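Side-chain contacts in adenine Deaminase (Enterococcus faecalis, PDB 2ICS), which hydrolyses acetyl-(R)-mandelate with very low efficiency in vitro, using a pair of zinc ions at the active site of an amidohydrolase TIM barrel: residues A[272-275]-A[276-279]; A[244-248]-A[249-253]; A[51-54]-A[55-58]; A[99-102]-A[103-107]. All coordinates share one frame; numbering follows the deposited sequence.

Contact 1 of 4, residues A[272-275]-A[276-279]; sequences DIYI and RNRE. With ZN (zinc ion), chain B.
The carboxamide nitrogen of N277 works for several acceptors at once: ND2 donates to D272 O at 3.2 Å, weakly to T248 OG1, and weakly to water 1. That water in turn donates to D272 OD2 over 3.1 Å, so N277 reaches both the backbone and, at second hand, the carboxylate of D272. The other carboxylate oxygen, OD1, binds a zinc ion at 2.2 Å, alongside H60, H62, the carboxylated K154 and water 2. In amidohydrolase barrels this aspartate typically follows the last barrel strand, and here the turn after it runs straight into helix 275-279, with Y274 as N-cap. N277, the third residue of that helix, accepts Y274 N on OD1 at 3.1 Å, as the corresponding residue does in a capping box, although the tyrosine side chain gives no matching bond back. What turns the amide to the start of the helix is its CG lying between the backbone N and the carbonyl carbon (chi1 60°). The amide plane stands nearly upright to the Y274 ring (81°), with ND2 3.1 Å from CD2. R276 runs beside the ring instead, pointing the same way, with CB and CD each 3.4 Å from Y274 CE1. I273 CD1 rests against R278 CB at 3.5 Å, while the R278 guanidinium goes to a salt bridge with D72.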
loop_
_atom_site.group_PDB
_atom_site.type_symbol
_atom_site.label_atom_id
_atom_site.label_comp_id
_atom_site.label_asym_id
_atom_site.label_seq_id
_atom_site.Cartn_x
_atom_site.Cartn_y
_atom_site.Cartn_z
ATOM N N ASP A 272 -3.085 -4.135 -4.102
ATOM C CA ASP A 272 -2.588 -5.401 -4.645
ATOM C C ASP A 272 -3.022 -5.393 -6.109
ATOM O O ASP A 272 -3.524 -6.374 -6.648
ATOM C CB ASP A 272 -3.164 -6.625 -3.953
ATOM C CG ASP A 272 -2.661 -7.920 -4.581
ATOM O OD1 ASP A 272 -1.542 -7.910 -5.130
ATOM O OD2 ASP A 272 -3.365 -8.948 -4.529
ATOM N N ILE A 273 -2.817 -4.243 -6.732
ATOM C CA ILE A 273 -3.193 -4.009 -8.115
ATOM C C ILE A 273 -2.137 -4.453 -9.128
ATOM O O ILE A 273 -0.935 -4.445 -8.854
ATOM C CB ILE A 273 -3.453 -2.499 -8.316
ATOM C CG1 ILE A 273 -4.092 -2.230 -9.672
ATOM C CG2 ILE A 273 -2.128 -1.724 -8.214
ATOM C CD1 ILE A 273 -4.514 -0.773 -9.841
ATOM N N TYR A 274 -2.612 -4.865 -10.296
ATOM C CA TYR A 274 -1.746 -5.235 -11.407
ATOM C C TYR A 274 -2.654 -5.034 -12.617
ATOM O O TYR A 274 -3.876 -4.939 -12.457
ATOM C CB TYR A 274 -1.186 -6.661 -11.264
ATOM C CG TYR A 274 -2.099 -7.813 -11.575
ATOM C CD1 TYR A 274 -1.934 -8.552 -12.747
ATOM C CD2 TYR A 274 -3.077 -8.216 -10.671
ATOM C CE1 TYR A 274 -2.721 -9.669 -13.005
ATOM C CE2 TYR A 274 -3.869 -9.329 -10.919
ATOM C CZ TYR A 274 -3.687 -10.053 -12.086
ATOM O OH TYR A 274 -4.465 -11.160 -12.331
ATOM N N ILE A 275 -2.075 -4.939 -13.808
ATOM C CA ILE A 275 -2.860 -4.635 -14.996
ATOM C C ILE A 275 -4.226 -5.306 -15.153
ATOM O O ILE A 275 -5.195 -4.640 -15.513
ATOM C CB ILE A 275 -2.015 -4.841 -16.284
ATOM C CG1 ILE A 275 -2.678 -4.105 -17.451
ATOM C CG2 ILE A 275 -1.864 -6.326 -16.604
ATOM C CD1 ILE A 275 -1.743 -3.826 -18.620
ATOM N N ARG A 276 -4.321 -6.596 -14.861
ATOM C CA ARG A 276 -5.588 -7.306 -15.015
ATOM C C ARG A 276 -6.719 -6.855 -14.095
ATOM O O ARG A 276 -7.829 -6.601 -14.573
ATOM C CB ARG A 276 -5.373 -8.818 -14.871
ATOM C CG ARG A 276 -4.480 -9.410 -15.958
ATOM C CD ARG A 276 -4.291 -10.921 -15.804
ATOM N NE ARG A 276 -5.546 -11.656 -15.945
ATOM C CZ ARG A 276 -5.641 -12.983 -15.948
ATOM N NH1 ARG A 276 -4.551 -13.733 -15.818
ATOM N NH2 ARG A 276 -6.830 -13.563 -16.082
ATOM N N ASN A 277 -6.470 -6.750 -12.790
ATOM C CA ASN A 277 -7.555 -6.312 -11.917
ATOM C C ASN A 277 -7.761 -4.803 -11.969
ATOM O O ASN A 277 -8.762 -4.297 -11.472
ATOM C CB ASN A 277 -7.368 -6.790 -10.460
ATOM C CG ASN A 277 -6.095 -6.285 -9.817
ATOM O OD1 ASN A 277 -5.717 -5.130 -9.977
ATOM N ND2 ASN A 277 -5.441 -7.154 -9.053
ATOM N N ARG A 278 -6.824 -4.086 -12.588
ATOM C CA ARG A 278 -6.956 -2.637 -12.731
ATOM C C ARG A 278 -7.849 -2.330 -13.929
ATOM O O ARG A 278 -8.750 -1.492 -13.847
ATOM C CB ARG A 278 -5.594 -1.960 -12.961
ATOM C CG ARG A 278 -5.730 -0.575 -13.614
ATOM C CD ARG A 278 -4.440 0.235 -13.616
ATOM N NE ARG A 278 -3.445 -0.246 -14.571
ATOM C CZ ARG A 278 -3.500 -0.055 -15.888
ATOM N NH1 ARG A 278 -4.512 0.616 -16.434
ATOM N NH2 ARG A 278 -2.532 -0.533 -16.663
ATOM N N GLU A 279 -7.580 -3.002 -15.046
ATOM C CA GLU A 279 -8.350 -2.789 -16.267
ATOM C C GLU A 279 -9.755 -3.363 -16.187
ATOM O O GLU A 279 -10.718 -2.712 -16.573
ATOM C CB GLU A 279 -7.643 -3.411 -17.483
ATOM C CG GLU A 279 -6.485 -2.608 -18.052
ATOM C CD GLU A 279 -5.914 -3.212 -19.337
ATOM O OE1 GLU A 279 -4.888 -2.704 -19.827
ATOM O OE2 GLU A 279 -6.490 -4.194 -19.860
HETATM ZN ZN ZN B . 0.284 -8.970 -4.423
HETATM O O HOH W 1 -4.750 -9.868 -7.204
HETATM O O HOH W 2 -1.261 -10.060 -3.731
#

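Contact 2 of 4, residues A[244-248]-A[249-253]; sequences IGHGT and DSFNF
H246 and F251 pack together in the loop that carries the TIM barrel from strand 241-243 to helix 253-261, close beside the zinc ligand H211. Their contact is mainly CH-pi: F251 CB sits over the centre of the imidazole, 3.5 Å from its centroid. F251 swings CG to the side away from its own N (chi1 177°), which carries the phenyl ring past the imidazole and brings CD2 to 3.4 Å from H246 NE2. The planes are inclined at 38°, which makes this an oblique meeting of rings. A lighter apolar touch, I244 CG2 against F251 CD1, adds to the packing round the phenyl group.

Among the polar contacts, the rotation of the imidazole is fixed by its own neighbour: ND1 donates to G247 O at 2.7 Å, with the acceptor in the ring plane and the donor on a carbonyl lone pair. G247 O also has S346 OG as a partner. The turn itself is closed by a weak bond from S250 N to H246 O at 3.0 Å. S250 CB lies 3.2 Å from H246 O and 3.5 Å from G245 O, and the latter carbonyl takes the ND1 hydrogen of H211, a second-shell bond that would orient the zinc-binding histidine.

One water also spans the loop: water 3 donates to I244 O at 2.9 Å and to S250 O at 2.8 Å.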
loop_
_atom_site.group_PDB
_atom_site.type_symbol
_atom_site.label_atom_id
_atom_site.label_comp_id
_atom_site.label_asym_id
_atom_site.label_seq_id
_atom_site.Cartn_x
_atom_site.Cartn_y
_atom_site.Cartn_z
ATOM N N ILE A 244 -4.800 -3.920 3.799
ATOM C CA ILE A 244 -5.859 -4.397 2.905
ATOM C C ILE A 244 -5.405 -5.273 1.727
ATOM O O ILE A 244 -5.860 -6.406 1.594
ATOM C CB ILE A 244 -6.688 -3.214 2.333
ATOM C CG1 ILE A 244 -7.426 -2.487 3.463
ATOM C CG2 ILE A 244 -7.709 -3.730 1.311
ATOM C CD1 ILE A 244 -8.480 -3.331 4.159
ATOM N N GLY A 245 -4.528 -4.753 0.869
ATOM C CA GLY A 245 -4.072 -5.517 -0.286
ATOM C C GLY A 245 -5.251 -6.143 -1.022
ATOM O O GLY A 245 -5.253 -7.344 -1.282
ATOM N N HIS A 246 -6.243 -5.321 -1.368
ATOM C CA HIS A 246 -7.472 -5.774 -2.032
ATOM C C HIS A 246 -7.301 -6.941 -2.992
ATOM O O HIS A 246 -7.816 -8.035 -2.745
ATOM C CB HIS A 246 -8.150 -4.615 -2.767
ATOM C CG HIS A 246 -9.554 -4.920 -3.198
ATOM N ND1 HIS A 246 -9.860 -5.958 -4.052
ATOM C CD2 HIS A 246 -10.735 -4.338 -2.877
ATOM C CE1 HIS A 246 -11.169 -6.003 -4.237
ATOM N NE2 HIS A 246 -11.723 -5.031 -3.537
ATOM N N GLY A 247 -6.596 -6.705 -4.095
ATOM C CA GLY A 247 -6.361 -7.765 -5.055
ATOM C C GLY A 247 -7.598 -8.367 -5.700
ATOM O O GLY A 247 -8.736 -7.989 -5.416
ATOM N N THR A 248 -7.364 -9.316 -6.592
ATOM C CA THR A 248 -8.441 -9.980 -7.296
ATOM C C THR A 248 -9.282 -10.847 -6.364
ATOM O O THR A 248 -10.489 -10.962 -6.552
ATOM C CB THR A 248 -7.880 -10.846 -8.444
ATOM O OG1 THR A 248 -7.145 -10.009 -9.343
ATOM C CG2 THR A 248 -9.007 -11.543 -9.211
ATOM N N ASP A 249 -8.662 -11.433 -5.346
ATOM C CA ASP A 249 -9.407 -12.299 -4.435
ATOM C C ASP A 249 -9.151 -12.096 -2.951
ATOM O O ASP A 249 -9.452 -12.981 -2.156
ATOM C CB ASP A 249 -9.129 -13.765 -4.777
ATOM C CG ASP A 249 -9.801 -14.197 -6.070
ATOM O OD1 ASP A 249 -11.050 -14.094 -6.165
ATOM O OD2 ASP A 249 -9.082 -14.641 -6.989
ATOM N N SER A 250 -8.645 -10.937 -2.553
ATOM C CA SER A 250 -8.331 -10.754 -1.146
ATOM C C SER A 250 -9.107 -9.756 -0.292
ATOM O O SER A 250 -8.703 -9.483 0.843
ATOM C CB SER A 250 -6.832 -10.487 -1.022
ATOM O OG SER A 250 -6.110 -11.536 -1.648
ATOM N N PHE A 251 -10.203 -9.210 -0.810
ATOM C CA PHE A 251 -11.002 -8.269 -0.024
ATOM C C PHE A 251 -12.484 -8.623 -0.037
ATOM O O PHE A 251 -13.113 -8.681 -1.089
ATOM C CB PHE A 251 -10.834 -6.833 -0.519
ATOM C CG PHE A 251 -11.690 -5.846 0.227
ATOM C CD1 PHE A 251 -11.391 -5.500 1.539
ATOM C CD2 PHE A 251 -12.837 -5.312 -0.360
ATOM C CE1 PHE A 251 -12.221 -4.641 2.265
ATOM C CE2 PHE A 251 -13.678 -4.452 0.355
ATOM C CZ PHE A 251 -13.367 -4.116 1.673
ATOM N N ASN A 252 -13.038 -8.825 1.151
ATOM C CA ASN A 252 -14.435 -9.197 1.306
ATOM C C ASN A 252 -15.158 -8.154 2.170
ATOM O O ASN A 252 -14.758 -7.896 3.307
ATOM C CB ASN A 252 -14.492 -10.602 1.932
ATOM C CG ASN A 252 -15.911 -11.117 2.130
ATOM O OD1 ASN A 252 -16.635 -10.661 3.019
ATOM N ND2 ASN A 252 -16.310 -12.083 1.304
ATOM N N PHE A 253 -16.202 -7.538 1.611
ATOM C CA PHE A 253 -16.986 -6.519 2.321
ATOM C C PHE A 253 -17.513 -7.015 3.663
ATOM O O PHE A 253 -17.395 -6.327 4.681
ATOM C CB PHE A 253 -18.190 -6.065 1.483
ATOM C CG PHE A 253 -17.879 -4.977 0.479
ATOM C CD1 PHE A 253 -17.414 -3.736 0.896
ATOM C CD2 PHE A 253 -18.120 -5.176 -0.873
ATOM C CE1 PHE A 253 -17.200 -2.710 -0.018
ATOM C CE2 PHE A 253 -17.911 -4.154 -1.798
ATOM C CZ PHE A 253 -17.451 -2.920 -1.368
HETATM O O HOH W 3 -8.387 -7.321 2.608
#

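Contact 3 of 4, residues A[51-54]-A[55-58]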
loop_
_atom_site.group_PDB
_atom_site.type_symbol
_atom_site.label_atom_id
_atom_site.label_comp_id
_atom_site.label_asym_id
_atom_site.label_seq_id
_atom_site.Cartn_x
_atom_site.Cartn_y
_atom_site.Cartn_z
ATOM N N TYR A 51 -9.491 19.577 -1.772
ATOM C CA TYR A 51 -8.730 19.006 -0.668
ATOM C C TYR A 51 -7.282 18.758 -1.063
ATOM O O TYR A 51 -6.959 18.621 -2.249
ATOM C CB TYR A 51 -9.360 17.687 -0.218
ATOM C CG TYR A 51 -10.761 17.822 0.326
ATOM C CD1 TYR A 51 -10.989 18.327 1.605
ATOM C CD2 TYR A 51 -11.865 17.446 -0.439
ATOM C CE1 TYR A 51 -12.282 18.452 2.111
ATOM C CE2 TYR A 51 -13.166 17.569 0.057
ATOM C CZ TYR A 51 -13.365 18.073 1.333
ATOM O OH TYR A 51 -14.643 18.212 1.820
ATOM N N VAL A 52 -6.420 18.701 -0.053
ATOM C CA VAL A 52 -4.996 18.457 -0.244
ATOM C C VAL A 52 -4.505 17.578 0.901
ATOM O O VAL A 52 -4.915 17.754 2.053
ATOM C CB VAL A 52 -4.169 19.765 -0.205
ATOM C CG1 VAL A 52 -2.741 19.484 -0.644
ATOM C CG2 VAL A 52 -4.806 20.824 -1.086
ATOM N N SER A 53 -3.631 16.632 0.587
ATOM C CA SER A 53 -3.077 15.757 1.606
ATOM C C SER A 53 -1.668 15.394 1.193
ATOM O O SER A 53 -1.181 15.846 0.160
ATOM C CB SER A 53 -3.901 14.476 1.734
ATOM O OG SER A 53 -3.684 13.614 0.626
ATOM N N ALA A 54 -1.009 14.585 2.011
ATOM C CA ALA A 54 0.329 14.132 1.687
ATOM C C ALA A 54 0.116 13.242 0.468
ATOM O O ALA A 54 -0.978 12.712 0.285
ATOM C CB ALA A 54 0.898 13.327 2.836
ATOM N N GLY A 55 1.134 13.092 -0.372
ATOM C CA GLY A 55 0.975 12.244 -1.542
ATOM C C GLY A 55 0.521 10.857 -1.126
ATOM O O GLY A 55 1.110 10.254 -0.229
ATOM N N TRP A 56 -0.526 10.345 -1.764
ATOM C CA TRP A 56 -1.037 9.022 -1.418
ATOM C C TRP A 56 0.010 7.956 -1.702
ATOM O O TRP A 56 0.770 8.066 -2.661
ATOM C CB TRP A 56 -2.318 8.717 -2.197
ATOM C CG TRP A 56 -3.453 9.668 -1.933
ATOM C CD1 TRP A 56 -3.551 10.578 -0.912
ATOM C CD2 TRP A 56 -4.673 9.777 -2.687
ATOM N NE1 TRP A 56 -4.759 11.245 -0.986
ATOM C CE2 TRP A 56 -5.464 10.774 -2.064
ATOM C CE3 TRP A 56 -5.171 9.131 -3.829
ATOM C CZ2 TRP A 56 -6.729 11.141 -2.547
ATOM C CZ3 TRP A 56 -6.432 9.495 -4.313
ATOM C CH2 TRP A 56 -7.194 10.494 -3.667
ATOM N N ILE A 57 0.037 6.924 -0.862
ATOM C CA ILE A 57 1.000 5.833 -0.976
ATOM C C ILE A 57 0.300 4.476 -0.978
ATOM O O ILE A 57 -0.460 4.160 -0.059
ATOM C CB ILE A 57 2.002 5.847 0.218
ATOM C CG1 ILE A 57 2.734 7.188 0.288
ATOM C CG2 ILE A 57 3.006 4.715 0.075
ATOM C CD1 ILE A 57 3.561 7.380 1.579
ATOM N N ASP A 58 0.571 3.673 -2.006
ATOM C CA ASP A 58 -0.015 2.336 -2.132
ATOM C C ASP A 58 1.092 1.342 -1.792
ATOM O O ASP A 58 1.932 1.059 -2.638
ATOM C CB ASP A 58 -0.479 2.107 -3.571
ATOM C CG ASP A 58 -1.430 0.933 -3.700
ATOM O OD1 ASP A 58 -1.414 0.044 -2.820
ATOM O OD2 ASP A 58 -2.189 0.895 -4.694
#
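Strand 51-61 is interrupted near A54 and G55 (phi -67° and -55°), and no backbone hydrogen bond links residues 51-54 to 55-58. The indole of W56 folds back across this break toward the S53 hydroxyl. S53 OG lies at the edge of the indole, near its plane, and receives a weak, well-bent hydrogen bond from NE1 at 3.1 Å. The neighbouring ring carbon CD1 is almost as near, 3.4 Å from OG, so the hydroxyl sits against the five-membered ring's side and not squarely in front of the N-H. A chi1 of 73° tucks OG between the S53 backbone N and carbonyl carbon, where it can also donate to A54 O at 2.9 Å. The hydroxyl is therefore both donor and acceptor, and this buried polar group and the indole N-H satisfy each other in part. W56 CD1 also passes A54 O at 3.6 Å.

Backbone polar atoms of W56 turn to neighbouring threonines, N to T332 OG1 and O to T84 OG1. Strand 51-61 opens the beta-alpha-beta unit 51-61, 74-77, 83-89 of the TIM barrel; it lies between the parallel strand 83-89 and the antiparallel strand 331-344, and its far end carries the zinc ligand H60. The indole itself meets the F334 ring and packs on L286 and M290 of helix 286-296 and on I304 of helix 300-305.

Contact 4 of 4, residues A[99-102]-A[103-107]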
loop_
_atom_site.group_PDB
_atom_site.type_symbol
_atom_site.label_atom_id
_atom_site.label_comp_id
_atom_site.label_asym_id
_atom_site.label_seq_id
_atom_site.Cartn_x
_atom_site.Cartn_y
_atom_site.Cartn_z
ATOM N N GLU A 99 17.007 -5.474 -12.559
ATOM C CA GLU A 99 16.386 -5.171 -13.839
ATOM C C GLU A 99 15.137 -4.331 -13.579
ATOM O O GLU A 99 14.796 -3.440 -14.358
ATOM C CB GLU A 99 15.995 -6.459 -14.558
ATOM C CG GLU A 99 15.604 -6.254 -16.007
ATOM C CD GLU A 99 14.964 -7.483 -16.611
ATOM O OE1 GLU A 99 15.273 -8.603 -16.143
ATOM O OE2 GLU A 99 14.163 -7.333 -17.561
ATOM N N PHE A 100 14.457 -4.630 -12.474
ATOM C CA PHE A 100 13.248 -3.906 -12.092
ATOM C C PHE A 100 13.630 -2.503 -11.628
ATOM O O PHE A 100 12.998 -1.518 -12.011
ATOM C CB PHE A 100 12.519 -4.677 -10.978
ATOM C CG PHE A 100 11.329 -3.953 -10.391
ATOM C CD1 PHE A 100 10.572 -3.070 -11.157
ATOM C CD2 PHE A 100 10.949 -4.187 -9.070
ATOM C CE1 PHE A 100 9.449 -2.426 -10.617
ATOM C CE2 PHE A 100 9.831 -3.553 -8.520
ATOM C CZ PHE A 100 9.077 -2.668 -9.296
ATOM N N TYR A 101 14.681 -2.421 -10.819
ATOM C CA TYR A 101 15.160 -1.145 -10.300
ATOM C C TYR A 101 15.489 -0.140 -11.405
ATOM O O TYR A 101 15.134 1.036 -11.306
ATOM C CB TYR A 101 16.401 -1.363 -9.437
ATOM C CG TYR A 101 17.035 -0.083 -8.935
ATOM C CD1 TYR A 101 16.403 0.702 -7.972
ATOM C CD2 TYR A 101 18.264 0.347 -9.431
ATOM C CE1 TYR A 101 16.984 1.885 -7.512
ATOM C CE2 TYR A 101 18.852 1.528 -8.978
ATOM C CZ TYR A 101 18.210 2.291 -8.022
ATOM O OH TYR A 101 18.794 3.456 -7.574
ATOM N N ASP A 102 16.170 -0.600 -12.451
ATOM C CA ASP A 102 16.546 0.278 -13.552
ATOM C C ASP A 102 15.333 0.888 -14.244
ATOM O O ASP A 102 15.336 2.069 -14.588
ATOM C CB ASP A 102 17.401 -0.476 -14.581
ATOM C CG ASP A 102 18.733 -0.931 -14.015
ATOM O OD1 ASP A 102 19.371 -0.151 -13.272
ATOM O OD2 ASP A 102 19.153 -2.068 -14.327
ATOM N N LEU A 103 14.299 0.080 -14.458
ATOM C CA LEU A 103 13.088 0.572 -15.100
ATOM C C LEU A 103 12.341 1.498 -14.155
ATOM O O LEU A 103 11.788 2.512 -14.575
ATOM C CB LEU A 103 12.172 -0.588 -15.491
ATOM C CG LEU A 103 12.621 -1.457 -16.667
ATOM C CD1 LEU A 103 11.669 -2.629 -16.835
ATOM C CD2 LEU A 103 12.662 -0.613 -17.929
ATOM N N ALA A 104 12.336 1.140 -12.875
ATOM C CA ALA A 104 11.645 1.914 -11.849
ATOM C C ALA A 104 12.116 3.361 -11.733
ATOM O O ALA A 104 11.387 4.214 -11.231
ATOM C CB ALA A 104 11.783 1.217 -10.496
ATOM N N GLN A 105 13.330 3.638 -12.195
ATOM C CA GLN A 105 13.876 4.989 -12.116
ATOM C C GLN A 105 13.295 5.962 -13.135
ATOM O O GLN A 105 13.196 7.157 -12.868
ATOM C CB GLN A 105 15.398 4.950 -12.274
ATOM C CG GLN A 105 16.087 4.056 -11.268
ATOM C CD GLN A 105 15.523 4.228 -9.872
ATOM O OE1 GLN A 105 15.531 5.328 -9.314
ATOM N NE2 GLN A 105 15.020 3.139 -9.301
ATOM N N GLN A 106 12.906 5.457 -14.298
ATOM C CA GLN A 106 12.359 6.313 -15.347
ATOM C C GLN A 106 10.897 6.702 -15.121
ATOM O O GLN A 106 10.332 7.484 -15.888
ATOM C CB GLN A 106 12.507 5.624 -16.710
ATOM C CG GLN A 106 11.781 4.293 -16.816
ATOM C CD GLN A 106 11.884 3.658 -18.199
ATOM O OE1 GLN A 106 12.983 3.388 -18.697
ATOM N NE2 GLN A 106 10.733 3.412 -18.823
ATOM N N ALA A 107 10.286 6.162 -14.070
ATOM C CA ALA A 107 8.888 6.458 -13.766
ATOM C C ALA A 107 8.758 7.792 -13.039
ATOM O O ALA A 107 9.636 8.179 -12.280
ATOM C CB ALA A 107 8.285 5.340 -12.914
#
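Two torsions bring Y101 and Q105 together: Y101 CG stands opposite its backbone nitrogen (chi1 176°), and the Q105 chain bends back at chi2 (-43°), curling the amide over the tyrosine. They are one turn apart on helix 97-105, the helix of the beta-alpha-beta unit that joins strands 83-89 and 110-114 of the barrel. Through this curl, Q105 NE2 donates to Y101 O at 2.9 Å, a fairly straight bond with the acceptor in the amide plane, the donor being tilted out of the carbonyl plane. The same nitrogen lies over one face of the Y101 ring, toward the CE1 side, at 2.9 Å from CE1 and 3.1 Å from CD1, which is tight. The amide and ring planes are inclined at 36°, so the group leans over the ring and does not stack flat on it.

Y101 O also takes Q105 N, but weakly, at 3.3 Å. The side-chain amide thus gives that carbonyl its shorter and straighter bond, beside the weak one from Q105 N. One residue earlier the pattern is normal: A104 N donates to F100 O at 2.9 Å. Aromatic and aliphatic side chains pack against F100, Y101 and A104: F100 meets the ring of F64, F149 packs edge-to-face with both F100 and Y101, and V111 of strand 110-114 touches F100 and A104. Within the helix, A104 CB lies oblique to the F100 ring, 4.3 Å from CE1.

Overall arrangement
Contacts 1 and 2 lie side by side at the metal site, contact 1 supplying the ligand D272. Their centres are 12 Å apart and they touch directly, D272 OD2 lying 3.3 Å from G247 CA and D272 CB 3.5 Å from G245 O. Bound adenine is about 4 Å from the side chain of D272 and about 5 Å from that of S250. Contact 3 is centred 21 Å from either, yet its nearest atoms come within about 4 Å of contact 1; strand 51-61 runs on to H60, which shares a zinc ion with D272. Contact 4 touches none of the others: its nearest atoms are about 10 Å from contacts 1 and 3 and about 16 Å from contact 2, and the F100 side chain is about 12 Å from a zinc ion.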